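Local coordinates for protein trans-4-hydroxy-L-proline dehydratase (Clostridioides difficile 70-100-2010, PDB 6VXC) that catalyses, as a glycyl radical enzyme, the dehydration of trans-4-hydroxy-L-proline to (S)-1-pyrroline-5-carboxylate in the anaerobic degradation of 4-hydroxyproline, at residues A[411-416]-A[422-427]; A[705-710]-A[742-747]; A[322-327]-A[383-388]; A[416-421]-A[736-741]. All coordinates share one frame; numbering follows the deposited sequence.

Interaction 1 (A[411-416]-A[422-427])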
loop_
_atom_site.group_PDB
_atom_site.type_symbol
_atom_site.label_atom_id
_atom_site.label_comp_id
_atom_site.label_asym_id
_atom_site.label_seq_id
_atom_site.Cartn_x
_atom_site.Cartn_y
_atom_site.Cartn_z
ATOM N N LYS A 411 9.337 6.860 -22.629
ATOM C CA LYS A 411 10.037 5.742 -23.253
ATOM C C LYS A 411 11.145 5.206 -22.354
ATOM O O LYS A 411 11.387 3.997 -22.316
ATOM C CB LYS A 411 10.580 6.147 -24.625
ATOM C CG LYS A 411 9.467 6.269 -25.683
ATOM C CD LYS A 411 10.009 6.598 -27.069
ATOM C CE LYS A 411 10.814 5.439 -27.653
ATOM N NZ LYS A 411 11.140 5.687 -29.096
ATOM N N ARG A 412 11.826 6.084 -21.623
ATOM C CA ARG A 412 12.807 5.621 -20.651
ATOM C C ARG A 412 12.148 4.751 -19.581
ATOM O O ARG A 412 12.717 3.734 -19.159
ATOM C CB ARG A 412 13.518 6.817 -20.025
ATOM C CG ARG A 412 14.506 6.469 -18.953
ATOM C CD ARG A 412 15.776 5.867 -19.527
ATOM N NE ARG A 412 16.774 5.676 -18.476
ATOM C CZ ARG A 412 17.140 4.490 -18.016
ATOM N NH1 ARG A 412 16.599 3.396 -18.538
ATOM N NH2 ARG A 412 18.039 4.395 -17.045
ATOM N N ALA A 413 10.957 5.151 -19.116
ATOM C CA ALA A 413 10.215 4.312 -18.176
ATOM C C ALA A 413 9.842 2.975 -18.808
ATOM O O ALA A 413 9.970 1.922 -18.173
ATOM C CB ALA A 413 8.959 5.041 -17.691
ATOM N N CYS A 414 9.395 2.990 -20.067
ATOM C CA CYS A 414 9.106 1.724 -20.736
ATOM C C CYS A 414 10.357 0.870 -20.903
ATOM O O CYS A 414 10.277 -0.359 -20.815
ATOM C CB CYS A 414 8.444 1.970 -22.084
ATOM S SG CYS A 414 6.790 2.648 -21.976
ATOM N N GLU A 415 11.518 1.494 -21.154
ATOM C CA GLU A 415 12.761 0.727 -21.221
ATOM C C GLU A 415 12.979 -0.083 -19.958
ATOM O O GLU A 415 13.384 -1.247 -20.018
ATOM C CB GLU A 415 13.966 1.642 -21.406
ATOM C CG GLU A 415 14.257 2.117 -22.776
ATOM C CD GLU A 415 15.543 2.936 -22.788
ATOM O OE1 GLU A 415 16.490 2.558 -22.055
ATOM O OE2 GLU A 415 15.578 3.967 -23.497
ATOM N N ILE A 416 12.738 0.531 -18.803
ATOM C CA ILE A 416 12.959 -0.167 -17.549
ATOM C C ILE A 416 11.900 -1.248 -17.353
ATOM O O ILE A 416 12.220 -2.384 -16.994
ATOM C CB ILE A 416 12.996 0.837 -16.379
ATOM C CG1 ILE A 416 14.113 1.874 -16.606
ATOM C CG2 ILE A 416 13.215 0.120 -15.076
ATOM C CD1 ILE A 416 13.980 3.149 -15.738
ATOM N N GLY A 422 8.948 -5.611 -13.249
ATOM C CA GLY A 422 7.694 -5.011 -12.825
ATOM C C GLY A 422 7.674 -3.502 -12.695
ATOM O O GLY A 422 6.745 -2.859 -13.170
ATOM N N GLN A 423 8.693 -2.926 -12.054
ATOM C CA GLN A 423 8.783 -1.470 -11.893
ATOM C C GLN A 423 9.278 -0.852 -13.200
ATOM O O GLN A 423 10.000 -1.497 -13.941
ATOM C CB GLN A 423 9.742 -1.086 -10.743
ATOM C CG GLN A 423 9.331 -1.608 -9.378
ATOM C CD GLN A 423 10.174 -1.026 -8.246
ATOM O OE1 GLN A 423 10.888 -0.037 -8.429
ATOM N NE2 GLN A 423 10.069 -1.629 -7.057
ATOM N N PRO A 424 8.837 0.372 -13.518
ATOM C CA PRO A 424 7.824 1.166 -12.816
ATOM C C PRO A 424 6.414 0.841 -13.296
ATOM O O PRO A 424 6.247 0.427 -14.448
ATOM C CB PRO A 424 8.176 2.604 -13.210
ATOM C CG PRO A 424 8.664 2.432 -14.662
ATOM C CD PRO A 424 9.431 1.112 -14.652
ATOM N N ALA A 425 5.423 1.037 -12.430
ATOM C CA ALA A 425 4.053 1.133 -12.890
ATOM C C ALA A 425 3.818 2.540 -13.440
ATOM O O ALA A 425 4.560 3.479 -13.140
ATOM C CB ALA A 425 3.072 0.839 -11.758
ATOM N N PHE A 426 2.751 2.682 -14.214
ATOM C CA PHE A 426 2.395 3.935 -14.865
ATOM C C PHE A 426 1.059 4.430 -14.325
ATOM O O PHE A 426 0.091 3.670 -14.287
ATOM C CB PHE A 426 2.319 3.751 -16.393
ATOM C CG PHE A 426 3.596 3.209 -17.014
ATOM C CD1 PHE A 426 3.852 1.846 -17.034
ATOM C CD2 PHE A 426 4.523 4.064 -17.582
ATOM C CE1 PHE A 426 5.023 1.344 -17.602
ATOM C CE2 PHE A 426 5.685 3.573 -18.149
ATOM C CZ PHE A 426 5.944 2.210 -18.156
ATOM N N TYR A 427 0.999 5.706 -13.939
ATOM C CA TYR A 427 -0.211 6.342 -13.429
ATOM C C TYR A 427 -0.562 7.555 -14.279
ATOM O O TYR A 427 0.325 8.302 -14.696
ATOM C CB TYR A 427 -0.056 6.796 -11.962
ATOM C CG TYR A 427 0.326 5.699 -11.002
ATOM C CD1 TYR A 427 -0.618 4.768 -10.580
ATOM C CD2 TYR A 427 1.619 5.611 -10.501
ATOM C CE1 TYR A 427 -0.278 3.747 -9.712
ATOM C CE2 TYR A 427 1.975 4.603 -9.630
ATOM C CZ TYR A 427 1.019 3.670 -9.236
ATOM O OH TYR A 427 1.376 2.678 -8.365
HETATM O O HOH W 1 11.005 -4.042 -14.940
#

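Interaction 2 (A[705-710]-A[742-747])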
loop_
_atom_site.group_PDB
_atom_site.type_symbol
_atom_site.label_atom_id
_atom_site.label_comp_id
_atom_site.label_asym_id
_atom_site.label_seq_id
_atom_site.Cartn_x
_atom_site.Cartn_y
_atom_site.Cartn_z
ATOM N N ALA A 705 -8.017 -4.371 -26.942
ATOM C CA ALA A 705 -9.387 -4.671 -26.547
ATOM C C ALA A 705 -9.549 -4.600 -25.032
ATOM O O ALA A 705 -10.579 -4.128 -24.546
ATOM C CB ALA A 705 -9.823 -6.041 -27.073
ATOM N N VAL A 706 -8.543 -5.030 -24.260
ATOM C CA VAL A 706 -8.750 -4.991 -22.811
ATOM C C VAL A 706 -8.681 -3.557 -22.282
ATOM O O VAL A 706 -9.461 -3.192 -21.402
ATOM C CB VAL A 706 -7.813 -5.946 -22.026
ATOM C CG1 VAL A 706 -7.048 -6.934 -22.884
ATOM C CG2 VAL A 706 -6.953 -5.217 -21.030
ATOM N N ILE A 707 -7.778 -2.712 -22.803
ATOM C CA ILE A 707 -7.772 -1.342 -22.274
ATOM C C ILE A 707 -9.055 -0.618 -22.671
ATOM O O ILE A 707 -9.546 0.240 -21.934
ATOM C CB ILE A 707 -6.523 -0.522 -22.687
ATOM C CG1 ILE A 707 -6.405 -0.361 -24.205
ATOM C CG2 ILE A 707 -5.231 -1.069 -22.029
ATOM C CD1 ILE A 707 -5.457 0.802 -24.634
ATOM N N LYS A 708 -9.656 -0.988 -23.799
ATOM C CA LYS A 708 -10.963 -0.437 -24.142
ATOM C C LYS A 708 -12.046 -0.918 -23.169
ATOM O O LYS A 708 -12.881 -0.126 -22.732
ATOM C CB LYS A 708 -11.306 -0.806 -25.587
ATOM C CG LYS A 708 -10.554 0.012 -26.636
ATOM C CD LYS A 708 -11.235 -0.123 -27.984
ATOM C CE LYS A 708 -10.317 0.251 -29.119
ATOM N NZ LYS A 708 -10.997 0.027 -30.427
ATOM N N SER A 709 -12.020 -2.200 -22.777
ATOM C CA SER A 709 -12.953 -2.673 -21.755
ATOM C C SER A 709 -12.738 -1.944 -20.422
ATOM O O SER A 709 -13.690 -1.456 -19.805
ATOM C CB SER A 709 -12.789 -4.187 -21.561
ATOM O OG SER A 709 -13.357 -4.961 -22.596
ATOM N N CYS A 710 -11.484 -1.852 -19.973
ATOM C CA CYS A 710 -11.195 -1.220 -18.686
ATOM C C CYS A 710 -11.569 0.259 -18.672
ATOM O O CYS A 710 -11.908 0.801 -17.616
ATOM C CB CYS A 710 -9.706 -1.383 -18.344
ATOM S SG CYS A 710 -9.225 -3.074 -17.995
ATOM N N ALA A 742 4.778 2.245 -25.048
ATOM C CA ALA A 742 4.480 3.651 -24.821
ATOM C C ALA A 742 3.127 4.030 -25.395
ATOM O O ALA A 742 2.364 4.765 -24.767
ATOM C CB ALA A 742 5.575 4.521 -25.446
ATOM N N ASN A 743 2.821 3.546 -26.593
ATOM C CA ASN A 743 1.558 3.879 -27.226
ATOM C C ASN A 743 0.380 3.276 -26.476
ATOM O O ASN A 743 -0.690 3.883 -26.417
ATOM C CB ASN A 743 1.562 3.404 -28.676
ATOM C CG ASN A 743 2.444 4.265 -29.582
ATOM O OD1 ASN A 743 2.918 5.321 -29.178
ATOM N ND2 ASN A 743 2.639 3.819 -30.823
ATOM N N LEU A 744 0.540 2.060 -25.945
ATOM C CA LEU A 744 -0.546 1.447 -25.189
ATOM C C LEU A 744 -0.848 2.255 -23.927
ATOM O O LEU A 744 -2.013 2.495 -23.591
ATOM C CB LEU A 744 -0.186 0.001 -24.833
ATOM C CG LEU A 744 -1.317 -0.838 -24.209
ATOM C CD1 LEU A 744 -2.365 -1.211 -25.259
ATOM C CD2 LEU A 744 -0.815 -2.062 -23.472
ATOM N N VAL A 745 0.195 2.700 -23.237
ATOM C CA VAL A 745 0.009 3.534 -22.051
ATOM C C VAL A 745 -0.753 4.803 -22.410
ATOM O O VAL A 745 -1.743 5.153 -21.756
ATOM C CB VAL A 745 1.368 3.838 -21.398
ATOM C CG1 VAL A 745 1.218 4.851 -20.262
ATOM C CG2 VAL A 745 1.982 2.553 -20.868
ATOM N N ARG A 746 -0.297 5.501 -23.462
ATOM C CA ARG A 746 -0.938 6.737 -23.920
ATOM C C ARG A 746 -2.381 6.500 -24.352
ATOM O O ARG A 746 -3.254 7.344 -24.116
ATOM C CB ARG A 746 -0.163 7.352 -25.099
ATOM C CG ARG A 746 1.211 7.906 -24.805
ATOM C CD ARG A 746 1.173 9.331 -24.352
ATOM N NE ARG A 746 2.501 9.927 -24.381
ATOM C CZ ARG A 746 2.871 10.913 -23.572
ATOM N NH1 ARG A 746 2.005 11.390 -22.685
ATOM N NH2 ARG A 746 4.103 11.393 -23.614
ATOM N N ALA A 747 -2.630 5.400 -25.061
ATOM C CA ALA A 747 -3.984 5.120 -25.510
ATOM C C ALA A 747 -4.906 4.926 -24.317
ATOM O O ALA A 747 -5.961 5.559 -24.220
ATOM C CB ALA A 747 -4.003 3.881 -26.407
#

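Interaction 3 (A[322-327]-A[383-388])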
loop_
_atom_site.group_PDB
_atom_site.type_symbol
_atom_site.label_atom_id
_atom_site.label_comp_id
_atom_site.label_asym_id
_atom_site.label_seq_id
_atom_site.Cartn_x
_atom_site.Cartn_y
_atom_site.Cartn_z
ATOM N N LEU A 322 27.518 20.127 -5.363
ATOM C CA LEU A 322 26.843 18.914 -5.796
ATOM C C LEU A 322 27.021 18.777 -7.296
ATOM O O LEU A 322 27.103 19.775 -8.016
ATOM C CB LEU A 322 25.342 18.950 -5.461
ATOM C CG LEU A 322 24.498 17.677 -5.626
ATOM C CD1 LEU A 322 24.948 16.603 -4.655
ATOM C CD2 LEU A 322 23.048 17.997 -5.348
ATOM N N ASP A 323 27.059 17.536 -7.765
ATOM C CA ASP A 323 26.950 17.243 -9.186
ATOM C C ASP A 323 25.990 16.065 -9.381
ATOM O O ASP A 323 25.491 15.473 -8.419
ATOM C CB ASP A 323 28.330 16.969 -9.810
ATOM C CG ASP A 323 29.047 15.782 -9.181
ATOM O OD1 ASP A 323 28.439 15.053 -8.380
ATOM O OD2 ASP A 323 30.224 15.552 -9.529
ATOM N N ARG A 324 25.736 15.712 -10.643
ATOM C CA ARG A 324 24.766 14.662 -10.923
ATOM C C ARG A 324 25.165 13.349 -10.267
ATOM O O ARG A 324 24.314 12.631 -9.727
ATOM C CB ARG A 324 24.610 14.468 -12.435
ATOM C CG ARG A 324 23.369 13.669 -12.814
ATOM C CD ARG A 324 23.340 13.294 -14.283
ATOM N NE ARG A 324 22.030 12.814 -14.723
ATOM C CZ ARG A 324 21.621 11.550 -14.652
ATOM N NH1 ARG A 324 20.408 11.219 -15.099
ATOM N NH2 ARG A 324 22.419 10.618 -14.152
ATOM N N ASP A 325 26.459 13.029 -10.282
ATOM C CA ASP A 325 26.921 11.763 -9.722
ATOM C C ASP A 325 26.650 11.679 -8.223
ATOM O O ASP A 325 26.223 10.634 -7.719
ATOM C CB ASP A 325 28.409 11.581 -9.996
ATOM C CG ASP A 325 28.688 11.093 -11.410
ATOM O OD1 ASP A 325 27.743 10.706 -12.124
ATOM O OD2 ASP A 325 29.870 11.081 -11.787
ATOM N N ARG A 326 26.951 12.755 -7.484
ATOM C CA ARG A 326 26.734 12.720 -6.040
ATOM C C ARG A 326 25.243 12.722 -5.722
ATOM O O ARG A 326 24.809 12.048 -4.786
ATOM C CB ARG A 326 27.437 13.899 -5.357
ATOM C CG ARG A 326 27.228 13.996 -3.825
ATOM C CD ARG A 326 27.869 12.825 -3.069
ATOM N NE ARG A 326 28.274 13.186 -1.707
ATOM C CZ ARG A 326 29.176 12.518 -0.994
ATOM N NH1 ARG A 326 29.839 11.509 -1.544
ATOM N NH2 ARG A 326 29.477 12.912 0.233
ATOM N N ALA A 327 24.449 13.468 -6.500
ATOM C CA ALA A 327 22.992 13.416 -6.357
ATOM C C ALA A 327 22.454 12.015 -6.606
ATOM O O ALA A 327 21.544 11.561 -5.902
ATOM C CB ALA A 327 22.322 14.413 -7.293
ATOM N N ILE A 383 16.319 9.702 -10.820
ATOM C CA ILE A 383 15.562 8.641 -10.143
ATOM C C ILE A 383 15.381 7.429 -11.057
ATOM O O ILE A 383 15.551 6.280 -10.632
ATOM C CB ILE A 383 14.208 9.187 -9.654
ATOM C CG1 ILE A 383 14.447 10.186 -8.507
ATOM C CG2 ILE A 383 13.266 8.033 -9.243
ATOM C CD1 ILE A 383 13.232 11.029 -8.127
ATOM N N LEU A 384 15.044 7.661 -12.330
ATOM C CA LEU A 384 14.942 6.541 -13.266
ATOM C C LEU A 384 16.266 5.788 -13.385
ATOM O O LEU A 384 16.284 4.551 -13.394
ATOM C CB LEU A 384 14.461 7.028 -14.632
ATOM C CG LEU A 384 13.020 7.524 -14.761
ATOM C CD1 LEU A 384 12.647 7.680 -16.231
ATOM C CD2 LEU A 384 12.036 6.580 -14.056
ATOM N N ASP A 385 17.389 6.516 -13.427
ATOM C CA ASP A 385 18.688 5.848 -13.465
ATOM C C ASP A 385 18.939 5.022 -12.203
ATOM O O ASP A 385 19.478 3.912 -12.286
ATOM C CB ASP A 385 19.823 6.859 -13.656
ATOM C CG ASP A 385 19.890 7.425 -15.066
ATOM O OD1 ASP A 385 19.337 6.805 -16.001
ATOM O OD2 ASP A 385 20.504 8.494 -15.233
ATOM N N VAL A 386 18.614 5.554 -11.014
ATOM C CA VAL A 386 18.931 4.772 -9.819
ATOM C C VAL A 386 17.991 3.567 -9.683
ATOM O O VAL A 386 18.425 2.484 -9.269
ATOM C CB VAL A 386 18.971 5.622 -8.523
ATOM C CG1 VAL A 386 18.948 7.126 -8.771
ATOM C CG2 VAL A 386 17.956 5.162 -7.481
ATOM N N MET A 387 16.704 3.709 -10.030
ATOM C CA MET A 387 15.838 2.536 -9.892
ATOM C C MET A 387 16.255 1.441 -10.873
ATOM O O MET A 387 16.275 0.254 -10.519
ATOM C CB MET A 387 14.359 2.913 -10.061
ATOM C CG MET A 387 13.915 3.244 -11.469
ATOM S SD MET A 387 12.120 3.398 -11.667
ATOM C CE MET A 387 11.611 1.688 -11.422
ATOM N N ASP A 388 16.660 1.840 -12.082
ATOM C CA ASP A 388 17.176 0.912 -13.085
ATOM C C ASP A 388 18.423 0.195 -12.570
ATOM O O ASP A 388 18.480 -1.039 -12.535
ATOM C CB ASP A 388 17.474 1.720 -14.352
ATOM C CG ASP A 388 17.711 0.884 -15.594
ATOM O OD1 ASP A 388 17.433 -0.335 -15.609
ATOM O OD2 ASP A 388 18.167 1.499 -16.592
#

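Interaction 4 (A[416-421]-A[736-741])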
loop_
_atom_site.group_PDB
_atom_site.type_symbol
_atom_site.label_atom_id
_atom_site.label_comp_id
_atom_site.label_asym_id
_atom_site.label_seq_id
_atom_site.Cartn_x
_atom_site.Cartn_y
_atom_site.Cartn_z
ATOM N N ILE A 416 12.738 0.531 -18.803
ATOM C CA ILE A 416 12.959 -0.167 -17.549
ATOM C C ILE A 416 11.900 -1.248 -17.353
ATOM O O ILE A 416 12.220 -2.384 -16.994
ATOM C CB ILE A 416 12.996 0.837 -16.379
ATOM C CG1 ILE A 416 14.113 1.874 -16.606
ATOM C CG2 ILE A 416 13.215 0.120 -15.076
ATOM C CD1 ILE A 416 13.980 3.149 -15.738
ATOM N N SER A 417 10.632 -0.919 -17.611
ATOM C CA SER A 417 9.553 -1.899 -17.453
ATOM C C SER A 417 9.806 -3.132 -18.317
ATOM O O SER A 417 9.635 -4.275 -17.866
ATOM C CB SER A 417 8.211 -1.242 -17.806
ATOM O OG SER A 417 7.112 -2.143 -17.753
ATOM N N ARG A 418 10.292 -2.916 -19.540
ATOM C CA ARG A 418 10.518 -4.020 -20.451
ATOM C C ARG A 418 11.577 -4.979 -19.928
ATOM O O ARG A 418 11.602 -6.138 -20.337
ATOM C CB ARG A 418 10.937 -3.452 -21.815
ATOM C CG ARG A 418 11.383 -4.474 -22.822
ATOM C CD ARG A 418 11.638 -3.846 -24.196
ATOM N NE ARG A 418 12.818 -2.988 -24.245
ATOM C CZ ARG A 418 13.304 -2.476 -25.373
ATOM N NH1 ARG A 418 14.373 -1.704 -25.361
ATOM N NH2 ARG A 418 12.706 -2.741 -26.524
ATOM N N LYS A 419 12.424 -4.547 -18.997
ATOM C CA LYS A 419 13.395 -5.479 -18.438
ATOM C C LYS A 419 12.752 -6.556 -17.565
ATOM O O LYS A 419 13.432 -7.511 -17.190
ATOM C CB LYS A 419 14.461 -4.710 -17.663
ATOM C CG LYS A 419 15.232 -3.710 -18.535
ATOM C CD LYS A 419 16.337 -3.033 -17.774
ATOM C CE LYS A 419 17.037 -2.011 -18.662
ATOM N NZ LYS A 419 18.211 -1.394 -17.990
ATOM N N GLY A 420 11.470 -6.443 -17.246
ATOM C CA GLY A 420 10.733 -7.579 -16.719
ATOM C C GLY A 420 10.744 -7.785 -15.220
ATOM O O GLY A 420 10.421 -8.888 -14.770
ATOM N N TRP A 421 11.121 -6.785 -14.421
ATOM C CA TRP A 421 10.980 -6.919 -12.975
ATOM C C TRP A 421 9.846 -6.067 -12.411
ATOM O O TRP A 421 9.800 -5.824 -11.207
ATOM C CB TRP A 421 12.297 -6.634 -12.243
ATOM C CG TRP A 421 12.913 -5.296 -12.428
ATOM C CD1 TRP A 421 13.614 -4.871 -13.513
ATOM C CD2 TRP A 421 12.955 -4.220 -11.475
ATOM N NE1 TRP A 421 14.070 -3.591 -13.313
ATOM C CE2 TRP A 421 13.676 -3.165 -12.071
ATOM C CE3 TRP A 421 12.444 -4.044 -10.183
ATOM C CZ2 TRP A 421 13.907 -1.949 -11.419
ATOM C CZ3 TRP A 421 12.671 -2.833 -9.533
ATOM C CH2 TRP A 421 13.404 -1.808 -10.151
ATOM N N LYS A 736 10.591 -0.499 -31.972
ATOM C CA LYS A 736 9.156 -0.680 -32.191
ATOM C C LYS A 736 8.478 -1.229 -30.947
ATOM O O LYS A 736 7.336 -0.867 -30.640
ATOM C CB LYS A 736 8.894 -1.624 -33.357
ATOM C CG LYS A 736 8.749 -0.941 -34.693
ATOM C CD LYS A 736 8.465 -1.960 -35.789
ATOM C CE LYS A 736 7.207 -2.761 -35.477
ATOM N NZ LYS A 736 6.000 -1.889 -35.470
ATOM N N GLY A 737 9.164 -2.121 -30.231
ATOM C CA GLY A 737 8.607 -2.642 -29.000
ATOM C C GLY A 737 8.410 -1.558 -27.957
ATOM O O GLY A 737 7.354 -1.477 -27.324
ATOM N N LEU A 738 9.423 -0.704 -27.768
ATOM C CA LEU A 738 9.268 0.415 -26.840
ATOM C C LEU A 738 8.092 1.286 -27.246
ATOM O O LEU A 738 7.254 1.647 -26.411
ATOM C CB LEU A 738 10.539 1.263 -26.792
ATOM C CG LEU A 738 11.723 0.715 -26.020
ATOM C CD1 LEU A 738 12.798 1.792 -25.924
ATOM C CD2 LEU A 738 11.262 0.243 -24.649
ATOM N N ASP A 739 7.997 1.606 -28.540
ATOM C CA ASP A 739 6.913 2.466 -28.993
ATOM C C ASP A 739 5.564 1.802 -28.765
ATOM O O ASP A 739 4.599 2.469 -28.379
ATOM C CB ASP A 739 7.084 2.830 -30.466
ATOM C CG ASP A 739 8.241 3.783 -30.692
ATOM O OD1 ASP A 739 8.626 4.481 -29.728
ATOM O OD2 ASP A 739 8.737 3.849 -31.834
ATOM N N ASN A 740 5.485 0.491 -28.968
ATOM C CA ASN A 740 4.212 -0.185 -28.755
ATOM C C ASN A 740 3.787 -0.120 -27.292
ATOM O O ASN A 740 2.614 0.127 -27.000
ATOM C CB ASN A 740 4.280 -1.631 -29.250
ATOM C CG ASN A 740 4.154 -1.731 -30.772
ATOM O OD1 ASN A 740 3.619 -0.833 -31.413
ATOM N ND2 ASN A 740 4.624 -2.836 -31.342
ATOM N N MET A 741 4.721 -0.313 -26.360
ATOM C CA MET A 741 4.397 -0.152 -24.941
ATOM C C MET A 741 3.960 1.276 -24.637
ATOM O O MET A 741 2.907 1.506 -24.027
ATOM C CB MET A 741 5.608 -0.524 -24.091
ATOM C CG MET A 741 6.002 -1.991 -24.199
ATOM S SD MET A 741 7.520 -2.399 -23.319
ATOM C CE MET A 741 7.100 -1.953 -21.603
#

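Interaction 1 (A[411-416]-A[422-427])
Ala413 and Cys414 of helix 407-418 meet Phe426 and Pro424 inside a beta-alpha-beta unit, in which the chain leaves strand 396-401, runs through the helix and returns in the parallel strand 426-428. The methyl of Ala413 is the centre of the contact: its CB lies 3.6 Å from CE2 of Phe426 and 4.0 Å from CG of Pro424, filling the angle between ring and pyrrolidine. Cys414 approaches the same end of the phenyl ring, with SG 3.9 Å from CZ of Phe426, in an oblique sulfur-aromatic contact. Phe426 brings its far rim to the helix because CG stands opposite its own carbonyl carbon (chi1 -56°), on the side of the backbone N. One turn on from Ala413, Ile416 crosses Pro424 at about a right angle, and its CG2 branch lies 3.9 Å from Pro424 CD.

Beyond this apolar first shell, the peptide between Gln423 and Pro424 is cis, and the proline ring lies against the helix where the loop leads into the strand. The amide of Gln423 leads away from the helix and is held by Pro395 O, while Val399 and Ile401 of strand 396-401 pack against Phe426. Tyr427, next along the strand, hydrogen-bonds through OH to the backbone O of Cys454, the probable cysteine radical site. Between the helix end and the loop, a water lies 2.9 Å from Ile416 O and 2.9 Å from Gln423 O and can donate to either carbonyl.

Interaction 2 (A[705-710]-A[742-747])
Ile707 reaches from helix 703-711 to helix 734-750 with a single methyl, and that methyl makes the whole close contact. Its CD1 lies 3.7 Å from CD1 of Leu744 and 3.8 Å from CB of Ala747, so it sits against two residues one turn apart on the facing helix. Ile707 has CG1 between its backbone N and carbonyl carbon (chi1 61°), and from there the chain extends (chi2 162°) toward the facing helix. Leu744 starts off to one side but bends inward, presenting one branch of its isobutyl group to the isoleucine.

Away from this point the packing is sparse. The backbones stay well apart, with 8.2 Å between CA of Ile707 and CA of Ala747, and no hydrogen bond or salt bridge spans the two segments. Leu744 is buried, whereas Ala747 is partly accessible, and Lys708 and Asn743 lie on the solvent side.

Both helices belong to the C-terminal glycine radical region of the family, and their contact is plain apolar packing. Strand 755-759 also packs on the pair, Ile756 touching Ile707 and Phe758 touching Leu744. Tyr748 extends the contact along helix 734-750, whose further flank packs through Ala742 and Arg746 on Leu410 of helix 407-418.

Interaction 3 (A[322-327]-A[383-388])
Arg324 and Asp385 approach at about a right angle, the arginine arriving end-on from helix 324-339 and the aspartate rising from helix 378-390. The planes of guanidinium and carboxylate are inclined by 56°, so the two groups do not form a coplanar bidentate pair. Instead a single oxygen takes both donors. Asp385 OD2 lies 2.7 Å from Arg324 NH1 and, through a weak hydrogen bond, 3.1 Å from Arg324 NH2. It is close to the guanidinium plane, at the edge between the two terminal nitrogens. NH1 meets OD2 on its anti side, 33° out of the carboxylate plane, in a somewhat bent bond (N-H...O 148°).

The arginine spans the distance because its aliphatic chain is fully extended from CG to NE. It starts from the first turn of its helix, where Asp323 is the N-cap: Asp323 OD1 accepts from Arg326 N at 2.9 Å, met nearly along the C-O direction, and so anchors the turn from which Arg324 departs. Tyr313 of helix 305-318 packs on the arginine.

Asp385 is also engaged at its other oxygen, OD1 receiving Arg412 NH2 of helix 407-418. The carboxylate is thus placed between two guanidinium groups, which would be expected to stabilise its negative charge at this partly exposed site. Next to the bridge, Gln328 of helix 324-339 touches Asp385.

Interaction 4 (A[416-421]-A[736-741])
Leu738 makes the first side-chain contact of segment 736-741, laying its isobutyl end over one face of the Arg418 guanidinium. Its CD2 stands 3.5 Å from Arg418 CZ, above the centre of the group, while CG is 3.6 Å from Arg418 NH2. The two side chains cross at about a right angle, with the isobutyl group lying across the guanidinium. Arg418 NH2 also hydrogen-bonds to the backbone carbonyls of Val732, just before helix 734-750, and Gly734, its first residue. The guanidinium is thus held by two carbonyls through NH2 and covered on one face by the leucine. A bend at chi3 (70°) swings it out of line with the otherwise extended chain and sets it across the leucine.

Asp739 takes no part in this contact and forms a salt bridge with Lys411, further back on helix 407-418. Two residues on, Met741 points toward segment 416-421 and meets the base of the arginine, its SD 3.9 Å from Arg418 CB. The chain bends at chi3 as well, carrying CE to 3.9 Å from Ser417 OG and 4.0 Å from Ser417 CB. Phe758 of strand 755-759 touches both Ser417 and Met741 and so closes the contact on the sheet side.

Here the end of helix 407-418, before the positive-phi Gly420, packs beside helix 734-750 while strands 426-428 and 755-759 pair antiparallel in the sheet: helices packed on the outside of a sheet, consistent with the beta/alpha barrel of glycyl radical enzymes.

Interactions 1, 2 and 4 are buried, whereas interaction 3 lies at the surface. Interactions 1 and 4 share Ile416 and helix 407-418, which faces its own returning strand in one and helix 734-750 in the other; interaction 2 takes up that second helix from Ala742 onward. The chemistry follows the place in the fold: a proline, an aromatic ring and a thiol against small side chains in interaction 1, aliphatic methyls alone in interaction 2, an arginine covered by a leucine in interaction 4, and a plain salt bridge in interaction 3. Charge also joins them: Arg412 and Lys419, just past helix 407-418, bridge to helix 378-390, and Lys411 to helix 734-750.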